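Local structure of arginine kinase (Anthopleura japonica, 4RF6) at residues S591-K594 with G599-F602; S650-F655 with L711-S716; F684-R689 with Q701-G706. The protein catalyses the reversible transfer of a phosphate group from ATP to L-arginine, giving phosphoarginine and ADP, in a chain that carries two tandem phosphagen kinase units. All coordinates share one frame; numbering follows the deposited sequence.

Contact 1: S591-K594 with G599-F602; sequences SMEK and GSVF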
# COMPACT_ATOMS: atom_id res chain seq x y z
N SER A 591 -25.23 -2.36 13.02
CA SER A 591 -26.28 -3.36 13.18
C SER A 591 -27.52 -2.87 12.44
O SER A 591 -27.86 -1.69 12.51
CB SER A 591 -26.59 -3.60 14.66
OG SER A 591 -27.53 -4.65 14.83
N MET A 592 -28.19 -3.77 11.72
CA MET A 592 -29.20 -3.38 10.74
C MET A 592 -30.30 -4.42 10.55
O MET A 592 -30.03 -5.62 10.50
CB MET A 592 -28.50 -3.14 9.40
CG MET A 592 -27.22 -3.98 9.26
SD MET A 592 -26.44 -3.91 7.63
CE MET A 592 -27.08 -2.34 7.03
N GLU A 593 -31.55 -3.96 10.43
CA GLU A 593 -32.68 -4.85 10.17
C GLU A 593 -33.74 -4.19 9.29
O GLU A 593 -33.85 -2.96 9.23
CB GLU A 593 -33.35 -5.28 11.48
CG GLU A 593 -32.56 -6.26 12.36
CD GLU A 593 -33.36 -6.74 13.56
OE1 GLU A 593 -32.79 -7.44 14.42
OE2 GLU A 593 -34.57 -6.41 13.64
N LYS A 594 -34.51 -5.02 8.59
CA LYS A 594 -35.75 -4.56 8.01
C LYS A 594 -36.72 -4.47 9.17
O LYS A 594 -36.58 -5.21 10.14
CB LYS A 594 -36.31 -5.56 6.99
CG LYS A 594 -35.50 -5.73 5.72
CD LYS A 594 -36.38 -6.43 4.67
CE LYS A 594 -35.67 -7.62 4.04
NZ LYS A 594 -34.76 -7.19 2.94
N GLY A 599 -34.66 -2.49 19.62
CA GLY A 599 -34.11 -3.20 20.76
C GLY A 599 -33.25 -4.38 20.35
O GLY A 599 -32.20 -4.65 20.94
N SER A 600 -33.70 -5.09 19.32
CA SER A 600 -32.96 -6.22 18.78
C SER A 600 -31.68 -5.76 18.07
O SER A 600 -30.60 -6.32 18.28
CB SER A 600 -33.83 -7.01 17.81
OG SER A 600 -33.08 -8.01 17.15
N VAL A 601 -31.82 -4.74 17.23
CA VAL A 601 -30.67 -4.16 16.53
C VAL A 601 -29.61 -3.71 17.54
O VAL A 601 -28.42 -4.00 17.38
CB VAL A 601 -31.09 -2.96 15.66
CG1 VAL A 601 -29.86 -2.26 15.09
CG2 VAL A 601 -32.05 -3.40 14.55
N PHE A 602 -30.04 -3.00 18.57
CA PHE A 602 -29.13 -2.51 19.60
C PHE A 602 -28.57 -3.65 20.45
O PHE A 602 -27.41 -3.61 20.87
CB PHE A 602 -29.82 -1.49 20.51
CG PHE A 602 -28.89 -0.82 21.48
CD1 PHE A 602 -27.74 -0.18 21.03
CD2 PHE A 602 -29.16 -0.84 22.84
CE1 PHE A 602 -26.87 0.43 21.92
CE2 PHE A 602 -28.30 -0.23 23.74
CZ PHE A 602 -27.15 0.41 23.28

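Contact 2: S650-F655 with L711-S716; sequences SAHPDF and LEIEKS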
# COMPACT_ATOMS: atom_id res chain seq x y z
N SER A 650 -45.34 14.49 9.97
CA SER A 650 -44.40 15.50 9.47
C SER A 650 -45.10 16.85 9.27
O SER A 650 -44.47 17.91 9.31
CB SER A 650 -43.71 15.05 8.17
OG SER A 650 -44.63 14.91 7.11
N ALA A 651 -46.42 16.80 9.07
CA ALA A 651 -47.24 18.01 8.93
C ALA A 651 -47.92 18.38 10.25
O ALA A 651 -48.48 19.48 10.38
CB ALA A 651 -48.27 17.82 7.84
N HIS A 652 -47.89 17.47 11.22
CA HIS A 652 -48.45 17.72 12.54
C HIS A 652 -47.65 18.80 13.27
O HIS A 652 -46.44 18.91 13.06
CB HIS A 652 -48.44 16.43 13.37
CG HIS A 652 -49.46 16.39 14.47
ND1 HIS A 652 -49.21 16.89 15.73
CD2 HIS A 652 -50.72 15.91 14.50
CE1 HIS A 652 -50.27 16.71 16.49
NE2 HIS A 652 -51.21 16.12 15.77
N PRO A 653 -48.31 19.61 14.11
CA PRO A 653 -47.57 20.65 14.83
C PRO A 653 -46.93 20.19 16.14
O PRO A 653 -46.34 21.01 16.84
CB PRO A 653 -48.64 21.71 15.11
CG PRO A 653 -49.90 20.92 15.21
CD PRO A 653 -49.77 19.77 14.24
N ASP A 654 -47.05 18.91 16.48
CA ASP A 654 -46.30 18.36 17.61
C ASP A 654 -44.98 17.80 17.10
O ASP A 654 -44.10 17.43 17.89
CB ASP A 654 -47.11 17.27 18.33
CG ASP A 654 -48.17 17.84 19.25
OD1 ASP A 654 -48.14 19.07 19.50
OD2 ASP A 654 -49.03 17.06 19.72
N PHE A 655 -44.84 17.76 15.78
CA PHE A 655 -43.66 17.24 15.11
C PHE A 655 -42.38 17.91 15.59
O PHE A 655 -41.45 17.25 16.04
CB PHE A 655 -43.80 17.42 13.60
CG PHE A 655 -42.73 16.72 12.80
CD1 PHE A 655 -42.65 15.33 12.79
CD2 PHE A 655 -41.83 17.45 12.04
CE1 PHE A 655 -41.67 14.69 12.04
CE2 PHE A 655 -40.85 16.82 11.29
CZ PHE A 655 -40.77 15.43 11.29
N LEU A 711 -45.31 7.56 15.52
CA LEU A 711 -46.18 6.47 15.10
C LEU A 711 -47.61 6.65 15.60
O LEU A 711 -48.57 6.34 14.89
CB LEU A 711 -45.64 5.12 15.57
CG LEU A 711 -44.73 4.40 14.58
CD1 LEU A 711 -44.54 2.94 14.95
CD2 LEU A 711 -45.30 4.53 13.18
N GLU A 712 -47.73 7.14 16.83
CA GLU A 712 -49.05 7.33 17.44
C GLU A 712 -49.90 8.33 16.66
O GLU A 712 -51.12 8.22 16.62
CB GLU A 712 -48.91 7.73 18.91
CG GLU A 712 -48.76 6.54 19.86
CD GLU A 712 -48.02 6.89 21.15
OE1 GLU A 712 -47.54 8.04 21.28
OE2 GLU A 712 -47.91 6.01 22.03
N ILE A 713 -49.24 9.31 16.04
CA ILE A 713 -49.92 10.29 15.20
C ILE A 713 -50.22 9.72 13.81
O ILE A 713 -51.31 9.91 13.27
CB ILE A 713 -49.11 11.61 15.10
CG1 ILE A 713 -49.03 12.29 16.47
CG2 ILE A 713 -49.72 12.54 14.07
CD1 ILE A 713 -48.19 13.56 16.50
N GLU A 714 -49.26 8.98 13.24
CA GLU A 714 -49.47 8.37 11.93
C GLU A 714 -50.54 7.27 11.96
O GLU A 714 -51.06 6.88 10.91
CB GLU A 714 -48.16 7.81 11.38
CG GLU A 714 -48.07 7.84 9.86
CD GLU A 714 -48.05 9.25 9.30
OE1 GLU A 714 -48.55 9.45 8.18
OE2 GLU A 714 -47.53 10.16 9.99
N LYS A 715 -50.86 6.79 13.16
CA LYS A 715 -51.77 5.67 13.33
C LYS A 715 -53.15 6.04 13.90
O LYS A 715 -54.06 5.21 13.92
CB LYS A 715 -51.14 4.59 14.21
CG LYS A 715 -50.37 3.52 13.44
CD LYS A 715 -49.49 2.70 14.38
CE LYS A 715 -50.25 2.34 15.65
NZ LYS A 715 -49.47 1.48 16.57
N SER A 716 -53.31 7.29 14.35
CA SER A 716 -54.61 7.74 14.83
C SER A 716 -55.64 7.81 13.69
O SER A 716 -55.29 8.14 12.55
CB SER A 716 -54.51 9.08 15.56
OG SER A 716 -53.72 10.02 14.84

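Contact 3: F684-R689 with Q701-G706; sequences FDISNR and QDMYNG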
# COMPACT_ATOMS: atom_id res chain seq x y z
N PHE A 684 -38.85 8.59 5.60
CA PHE A 684 -38.01 9.60 6.23
C PHE A 684 -36.90 8.89 6.98
O PHE A 684 -37.12 7.83 7.59
CB PHE A 684 -38.83 10.46 7.19
CG PHE A 684 -39.89 11.31 6.53
CD1 PHE A 684 -39.77 12.69 6.51
CD2 PHE A 684 -41.01 10.73 5.95
CE1 PHE A 684 -40.73 13.48 5.91
CE2 PHE A 684 -41.98 11.51 5.34
CZ PHE A 684 -41.84 12.89 5.32
N ASP A 685 -35.70 9.45 6.93
CA ASP A 685 -34.62 8.99 7.79
C ASP A 685 -34.72 9.75 9.10
O ASP A 685 -34.54 10.97 9.13
CB ASP A 685 -33.26 9.26 7.16
CG ASP A 685 -32.11 8.78 8.03
OD1 ASP A 685 -31.83 9.43 9.06
OD2 ASP A 685 -31.49 7.76 7.69
N ILE A 686 -35.02 9.04 10.18
CA ILE A 686 -35.00 9.62 11.51
C ILE A 686 -33.67 9.27 12.15
O ILE A 686 -33.34 8.09 12.29
CB ILE A 686 -36.11 9.05 12.40
CG1 ILE A 686 -37.41 8.96 11.61
CG2 ILE A 686 -36.25 9.87 13.69
CD1 ILE A 686 -38.40 10.06 11.94
N SER A 687 -32.90 10.28 12.54
CA SER A 687 -31.59 10.03 13.14
C SER A 687 -31.37 10.87 14.40
O SER A 687 -32.03 11.89 14.60
CB SER A 687 -30.48 10.31 12.12
OG SER A 687 -30.46 11.67 11.74
N ASN A 688 -30.44 10.43 15.24
CA ASN A 688 -30.11 11.17 16.45
C ASN A 688 -29.32 12.44 16.13
O ASN A 688 -28.50 12.46 15.21
CB ASN A 688 -29.30 10.28 17.38
CG ASN A 688 -27.97 9.88 16.77
OD1 ASN A 688 -27.93 9.11 15.79
ND2 ASN A 688 -26.88 10.39 17.32
N ARG A 689 -29.57 13.50 16.89
CA ARG A 689 -28.85 14.77 16.68
C ARG A 689 -27.57 14.87 17.51
O ARG A 689 -26.61 15.54 17.10
CB ARG A 689 -29.77 15.96 16.98
CG ARG A 689 -30.82 16.23 15.91
CD ARG A 689 -30.80 17.70 15.50
NE ARG A 689 -31.80 18.51 16.19
CZ ARG A 689 -31.63 19.78 16.55
NH1 ARG A 689 -30.49 20.40 16.28
NH2 ARG A 689 -32.60 20.43 17.17
N GLN A 701 -32.88 4.87 23.53
CA GLN A 701 -34.16 5.04 24.20
C GLN A 701 -34.88 6.29 23.67
O GLN A 701 -36.09 6.25 23.44
CB GLN A 701 -33.98 5.14 25.72
CG GLN A 701 -35.30 5.17 26.48
CD GLN A 701 -36.03 3.84 26.45
OE1 GLN A 701 -35.60 2.87 27.08
NE2 GLN A 701 -37.15 3.78 25.72
N ASP A 702 -34.13 7.38 23.50
CA ASP A 702 -34.67 8.61 22.92
C ASP A 702 -35.25 8.38 21.53
O ASP A 702 -36.32 8.89 21.19
CB ASP A 702 -33.57 9.67 22.81
CG ASP A 702 -33.29 10.36 24.12
OD1 ASP A 702 -34.11 10.22 25.05
OD2 ASP A 702 -32.24 11.04 24.21
N MET A 703 -34.53 7.61 20.72
CA MET A 703 -34.99 7.32 19.36
C MET A 703 -36.27 6.52 19.40
O MET A 703 -37.21 6.79 18.65
CB MET A 703 -33.92 6.56 18.58
CG MET A 703 -34.37 6.14 17.19
SD MET A 703 -34.75 7.55 16.13
CE MET A 703 -33.13 8.31 16.06
N TYR A 704 -36.32 5.54 20.30
CA TYR A 704 -37.52 4.72 20.45
C TYR A 704 -38.70 5.58 20.87
O TYR A 704 -39.78 5.47 20.32
CB TYR A 704 -37.30 3.62 21.48
CG TYR A 704 -38.54 2.78 21.70
CD1 TYR A 704 -38.82 1.71 20.86
CD2 TYR A 704 -39.44 3.07 22.72
CE1 TYR A 704 -39.95 0.95 21.04
CE2 TYR A 704 -40.58 2.31 22.91
CZ TYR A 704 -40.82 1.25 22.06
OH TYR A 704 -41.95 0.48 22.22
N ASN A 705 -38.47 6.43 21.87
CA ASN A 705 -39.55 7.24 22.43
C ASN A 705 -40.10 8.22 21.40
O ASN A 705 -41.32 8.38 21.27
CB ASN A 705 -39.06 7.99 23.68
CG ASN A 705 -38.81 7.07 24.86
OD1 ASN A 705 -39.31 5.94 24.88
ND2 ASN A 705 -38.04 7.54 25.84
N GLY A 706 -39.20 8.88 20.68
CA GLY A 706 -39.56 9.83 19.64
C GLY A 706 -40.35 9.20 18.52
O GLY A 706 -41.43 9.68 18.17

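Contact 1: S591-K594 with G599-F602
E593, near the end of a strand, reaches along V601 to S600 on the first turn of the following helix, and its side chain shows how one residue can serve an apolar and a polar neighbour in turn. E593 CB begins the contact 3.8 Å from V601 CG2, and E593 CG comes closer to the same methyl, at 3.6 Å. With CG anti to the carbonyl carbon (chi1 -71°) and the chain extended beyond it, the two side chains run past each other in opposite directions. E593 CD stays 3.7 Å from V601 CG2, after which the carboxylate passes on to the serine: S600 OG donates to E593 OE1 over 2.8 Å, arriving on the syn side and 17° out of the carboxylate plane. The same OE1 forms a salt bridge with R604, so it is held by a hydroxyl and a guanidinium group together.

Two residues back, S591 faces the helix as well. S591 OG donates to V601 O at 2.8 Å, coming in from the flank of the carbonyl, 119° at the oxygen, and lies 3.3 Å from V601 CG1; R604 also bonds to this hydroxyl. V601 thus turns CG1 to S591 and CG2 to E593. The strand 587-594 is paired with 479-488 in the antiparallel sheet, and V601 continues onto T482 and I484 of that neighbour, seating the start of helix 598-616 across both strands.

Contact 2: S650-F655 with L711-S716
A CH-pi contact between H652 and I713 joins the turn leading into helix 655-661 to the C-terminal end of helix 696-714, at the surface of the second catalytic domain of this phosphagen kinase. The isoleucine comes from the helix and lays I713 CD1 over the imidazole, 3.6 Å from the H652 ring centroid and only 13° off the ring normal. I713 CG2 lies over the same face but offset to the rim, 3.5 Å from H652 CD2. Both branches therefore share one face of the ring, the longer arm over its middle and the shorter nearer its border. I713 CG1 stands anti to the carbonyl carbon (chi1 -65°) and the chain runs on extended, which carries CD1 out to the imidazole. P653 CD lies against the opposite face, offset toward the rim, so aliphatic carbon flanks the ring on two sides.

The imidazole is also tied to its own turn. D654 N donates to H652 ND1, a capping bond ahead of the helix that fixes the rotation of the ring presented to I713. Close by, E714 accepts from the backbone N atoms of K648 and A649, a link from the end of helix 696-714 to the start of helix 647-651, just before the turn. The chain beyond I713 folds back on it: S716 OG donates to I713 O at 2.9 Å, with the hydroxyl 30° off the plane of that carbonyl.

Contact 3: F684-R689 with Q701-G706
Buried apolar packing of a helix on the face of a sheet brings M703 of helix 696-714 against I686 and the backbone beyond it on strand 683-688. No hydrogen bond crosses between the segments; a single methionine carries the contact. The short helix and strand segments run in broadly opposed directions, at 143°, and their axes approach to 9.0 Å, a separation that the bent side chain of M703 bridges. CG stands anti to the backbone N (chi1 176°), and the chain then turns at both chi2 and chi3, so that sulfur and methyl meet different parts of the strand. M703 SD lies 3.7 Å from I686 CG2, the branch methyl of the isoleucine, with the two side chains set at an angle to one another. M703 CE goes further along the strand and rests on the peptide joining S687 to N688, 3.5 Å from S687 C and 3.5 Å from N688 N.

Strand 683-688 lies between 638-645 and 664-668 in the eight-stranded antiparallel sheet of the phosphagen kinase catalytic domain, and helix 696-714 packs over one face of that sheet. I686 and M703 both touch I664 of the edge strand, while I686 also reaches L710, two turns further along the helix, extending the apolar layer past the methionine.

The polar groups of the strand are served from other directions. The amide of N688 is held by A640 N at OD1 and by the carbonyl oxygens of M638 and R690 at ND2. S687 points away from the helix, and its OG makes a weak hydrogen bond with Q665 NE2 of the edge strand.

All three contacts belong to the catalytic domain of the second repeat, where helices are fastened to, or beside, one antiparallel sheet. Contacts 1 and 3 both reach that sheet, by different strands and different helices; their centres are 14 Å apart and their nearest atoms about 6 Å, without touching. Contacts 2 and 3 share helix 696-714, the former at its end and the latter midway, with centres again 14 Å apart; they meet where S650 OG packs on F684 CZ at 3.9 Å. Contact 3 is nested within the chain loop that contact 2 closes. Contacts 1 and 2 stand 24 Å apart between centres. All lie away from the first repeat's predicted substrate and ATP sites.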